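Local coordinates for hypothetical protein (Nostoc punctiforme, PDB 2O62), which is of unknown function but belongs to the DUF3598 family and pairs two antiparallel beta-sheet domains related to the calycins, at residues 29-41 and 48-60. Numbering follows the deposited sequence.
Sequences LLNDTSSRLCLEG and VRLTLSRSGKDDV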
# COMPACT_ATOMS: atom_id res chain seq x y z
N LEU A 29 17.57 1.77 -4.44
CA LEU A 29 16.98 2.60 -5.49
C LEU A 29 17.68 2.30 -6.81
O LEU A 29 18.90 2.48 -6.93
CB LEU A 29 17.12 4.10 -5.15
CG LEU A 29 16.61 5.10 -6.22
CD1 LEU A 29 15.13 4.87 -6.46
CD2 LEU A 29 16.93 6.52 -5.83
N LEU A 30 16.90 1.92 -7.81
CA LEU A 30 17.44 1.58 -9.10
C LEU A 30 17.21 2.67 -10.11
O LEU A 30 18.11 2.99 -10.90
CB LEU A 30 16.81 0.28 -9.61
CG LEU A 30 16.97 -0.94 -8.69
CD1 LEU A 30 16.24 -2.16 -9.23
CD2 LEU A 30 18.44 -1.22 -8.48
N ASN A 31 16.02 3.25 -10.12
CA ASN A 31 15.66 4.19 -11.15
C ASN A 31 14.61 5.14 -10.59
O ASN A 31 13.67 4.71 -9.91
CB ASN A 31 15.09 3.46 -12.35
CG ASN A 31 14.90 4.38 -13.54
OD1 ASN A 31 13.76 4.76 -13.86
ND2 ASN A 31 15.99 4.79 -14.19
N ASP A 32 14.78 6.41 -10.86
CA ASP A 32 13.84 7.43 -10.42
C ASP A 32 13.61 8.43 -11.54
O ASP A 32 14.55 8.83 -12.22
CB ASP A 32 14.41 8.12 -9.22
CG ASP A 32 13.63 9.32 -8.84
OD1 ASP A 32 12.64 9.15 -8.08
OD2 ASP A 32 13.98 10.43 -9.38
N THR A 33 12.35 8.84 -11.73
CA THR A 33 12.00 9.77 -12.79
C THR A 33 11.05 10.77 -12.21
O THR A 33 10.00 10.39 -11.66
CB THR A 33 11.32 9.06 -13.96
OG1 THR A 33 12.12 7.94 -14.37
CG2 THR A 33 11.13 10.03 -15.11
N SER A 34 11.37 12.05 -12.35
CA SER A 34 10.48 13.09 -11.88
C SER A 34 9.17 13.09 -12.68
O SER A 34 9.10 12.76 -13.89
CB SER A 34 11.19 14.47 -11.87
OG SER A 34 11.36 14.95 -13.20
N SER A 35 8.11 13.44 -11.97
CA SER A 35 6.74 13.32 -12.50
C SER A 35 5.81 14.48 -12.11
O SER A 35 5.99 15.16 -11.08
CB SER A 35 6.15 11.99 -12.05
OG SER A 35 5.98 11.95 -10.65
N ARG A 36 4.86 14.73 -13.02
CA ARG A 36 3.74 15.64 -12.78
C ARG A 36 2.51 14.92 -13.33
O ARG A 36 2.50 14.52 -14.51
CB ARG A 36 3.94 16.98 -13.51
CG ARG A 36 2.99 18.09 -13.07
CD ARG A 36 3.44 19.48 -13.59
NE ARG A 36 2.40 20.51 -13.41
CZ ARG A 36 2.45 21.56 -12.58
NH1 ARG A 36 3.50 21.79 -11.80
NH2 ARG A 36 1.41 22.39 -12.55
N LEU A 37 1.52 14.72 -12.47
CA LEU A 37 0.31 13.97 -12.79
C LEU A 37 -0.84 14.90 -12.52
O LEU A 37 -1.12 15.26 -11.38
CB LEU A 37 0.19 12.70 -11.95
CG LEU A 37 -0.87 11.66 -12.34
CD1 LEU A 37 -0.48 10.35 -11.69
CD2 LEU A 37 -2.19 11.98 -11.90
N CYS A 38 -1.49 15.28 -13.58
CA CYS A 38 -2.67 16.14 -13.46
C CYS A 38 -3.92 15.30 -13.63
O CYS A 38 -4.09 14.59 -14.60
CB CYS A 38 -2.68 17.31 -14.44
SG CYS A 38 -4.17 18.35 -14.32
N LEU A 39 -4.79 15.38 -12.63
CA LEU A 39 -6.11 14.76 -12.69
C LEU A 39 -7.09 15.91 -12.64
O LEU A 39 -7.20 16.64 -11.64
CB LEU A 39 -6.39 13.82 -11.53
CG LEU A 39 -5.69 12.47 -11.47
CD1 LEU A 39 -5.99 11.78 -10.12
CD2 LEU A 39 -6.18 11.58 -12.63
N GLU A 40 -7.82 16.07 -13.71
CA GLU A 40 -8.78 17.14 -13.80
C GLU A 40 -10.15 16.59 -14.17
O GLU A 40 -10.26 15.68 -14.98
CB GLU A 40 -8.32 18.15 -14.81
CG GLU A 40 -8.31 17.70 -16.25
CD GLU A 40 -7.52 18.65 -17.16
OE1 GLU A 40 -7.76 19.88 -17.07
OE2 GLU A 40 -6.66 18.15 -17.95
N GLY A 41 -11.20 17.17 -13.59
CA GLY A 41 -12.55 16.78 -13.92
C GLY A 41 -13.08 17.64 -15.04
O GLY A 41 -12.79 18.85 -15.10
N VAL A 48 -12.91 12.21 -16.00
CA VAL A 48 -11.63 12.66 -15.45
C VAL A 48 -10.50 12.47 -16.48
O VAL A 48 -10.32 11.36 -17.01
CB VAL A 48 -11.25 11.93 -14.16
CG1 VAL A 48 -9.86 12.31 -13.76
CG2 VAL A 48 -12.19 12.32 -13.01
N ARG A 49 -9.78 13.55 -16.80
CA ARG A 49 -8.64 13.47 -17.68
C ARG A 49 -7.35 13.39 -16.87
O ARG A 49 -7.10 14.20 -15.97
CB ARG A 49 -8.55 14.65 -18.60
CG ARG A 49 -7.27 14.64 -19.45
CD ARG A 49 -7.21 15.84 -20.33
NE ARG A 49 -8.23 15.70 -21.34
CZ ARG A 49 -8.85 16.70 -21.95
NH1 ARG A 49 -8.58 17.97 -21.64
NH2 ARG A 49 -9.78 16.44 -22.86
N LEU A 50 -6.55 12.38 -17.19
CA LEU A 50 -5.27 12.18 -16.54
C LEU A 50 -4.15 12.55 -17.49
O LEU A 50 -4.14 12.08 -18.62
CB LEU A 50 -5.15 10.73 -16.12
CG LEU A 50 -3.84 10.28 -15.46
CD1 LEU A 50 -4.12 9.21 -14.46
CD2 LEU A 50 -2.79 9.78 -16.47
N THR A 51 -3.23 13.43 -17.06
CA THR A 51 -2.08 13.81 -17.89
C THR A 51 -0.87 13.53 -17.02
O THR A 51 -0.66 14.25 -16.05
CB THR A 51 -2.11 15.29 -18.33
OG1 THR A 51 -3.32 15.59 -19.03
CG2 THR A 51 -0.96 15.59 -19.28
N LEU A 52 -0.14 12.46 -17.34
CA LEU A 52 1.10 12.09 -16.67
C LEU A 52 2.32 12.48 -17.52
O LEU A 52 2.54 11.95 -18.62
CB LEU A 52 1.13 10.61 -16.34
CG LEU A 52 2.42 10.05 -15.73
CD1 LEU A 52 2.75 10.72 -14.43
CD2 LEU A 52 2.31 8.57 -15.54
N SER A 53 3.08 13.44 -17.01
CA SER A 53 4.36 13.83 -17.60
C SER A 53 5.48 13.27 -16.72
O SER A 53 5.45 13.44 -15.50
CB SER A 53 4.49 15.35 -17.68
OG SER A 53 3.41 15.89 -18.40
N ARG A 54 6.45 12.59 -17.33
CA ARG A 54 7.67 12.15 -16.62
C ARG A 54 8.93 12.60 -17.37
O ARG A 54 8.96 12.66 -18.60
CB ARG A 54 7.68 10.63 -16.43
CG ARG A 54 6.71 10.13 -15.37
CD ARG A 54 6.41 8.67 -15.50
NE ARG A 54 5.89 8.40 -16.83
CZ ARG A 54 5.55 7.20 -17.28
NH1 ARG A 54 5.61 6.14 -16.50
NH2 ARG A 54 5.10 7.07 -18.54
N SER A 55 9.98 12.93 -16.63
CA SER A 55 11.19 13.48 -17.24
C SER A 55 11.80 12.48 -18.23
O SER A 55 12.05 11.34 -17.89
CB SER A 55 12.20 13.84 -16.15
OG SER A 55 13.28 14.58 -16.69
N GLY A 56 12.03 12.95 -19.45
CA GLY A 56 12.62 12.13 -20.51
C GLY A 56 11.66 11.17 -21.21
O GLY A 56 12.11 10.32 -22.00
N LYS A 57 10.36 11.29 -20.93
CA LYS A 57 9.35 10.39 -21.48
C LYS A 57 8.24 11.19 -22.17
O LYS A 57 8.06 12.37 -21.91
CB LYS A 57 8.78 9.51 -20.37
CG LYS A 57 9.77 8.58 -19.77
CD LYS A 57 9.17 7.77 -18.68
CE LYS A 57 10.20 6.92 -17.95
NZ LYS A 57 10.56 5.70 -18.71
N ASP A 58 7.50 10.54 -23.05
CA ASP A 58 6.33 11.18 -23.66
C ASP A 58 5.25 11.26 -22.61
O ASP A 58 5.20 10.40 -21.73
CB ASP A 58 5.77 10.36 -24.84
CG ASP A 58 6.78 10.20 -25.98
OD1 ASP A 58 7.37 11.22 -26.40
OD2 ASP A 58 6.96 9.04 -26.44
N ASP A 59 4.39 12.27 -22.73
CA ASP A 59 3.21 12.40 -21.88
C ASP A 59 2.28 11.20 -22.08
O ASP A 59 2.26 10.59 -23.15
CB ASP A 59 2.42 13.67 -22.20
CG ASP A 59 3.10 14.94 -21.71
OD1 ASP A 59 4.07 14.88 -20.90
OD2 ASP A 59 2.66 16.02 -22.14
N VAL A 60 1.55 10.85 -21.02
CA VAL A 60 0.50 9.85 -21.09
C VAL A 60 -0.82 10.56 -20.76
O VAL A 60 -0.92 11.24 -19.74
CB VAL A 60 0.77 8.73 -20.08
CG1 VAL A 60 -0.46 7.83 -19.88
CG2 VAL A 60 2.00 7.92 -20.53
O HOH W 1 -5.19 16.19 -17.16
O HOH W 2 -5.88 19.16 -20.25
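Leu39 and Leu50 form the tight side of this antiparallel beta hairpin: as a non-hydrogen-bonded pair their side chains run alongside each other, Leu39 CD2 lying 3.6 Å from Leu50 CD1. With CG anti to its own carbonyl carbon (chi1 -72°), Leu39 turns CD2 across to the partner strand, where CD2 also meets Val48 CG1 at 3.9 Å. Leu37 and Leu52 continue this row, branched aliphatic residues suiting the inward face. Alternating with these pairs, the hydrogen-bonded pairs Arg36-Ser53, Cys38-Thr51 and Glu40-Arg49 each close two backbone hydrogen bonds.

The other face is polar and watery. The Glu40 chain runs beside Arg49, OE2 resting 3.4 Å from Arg49 CD, but carboxylate and guanidinium planes stand 90° apart and no direct salt bridge forms. Instead, one water joins Glu40 OE2 to Thr51 OG1 and the backbone O of Arg49, and another links Glu40 OE2 to Arg49 NH1. Replacing Glu40 with alanine is likely to cost the second water its short bond and to uncover the aliphatic stem of Arg49.

Arg49 NH2 forms its salt bridge with Glu63 on strand 60-64, while strand 14-23 pairs with the far edge of 29-41. Inward, helix 5-10 covers Val48, and Leu37 touches strand 103-111.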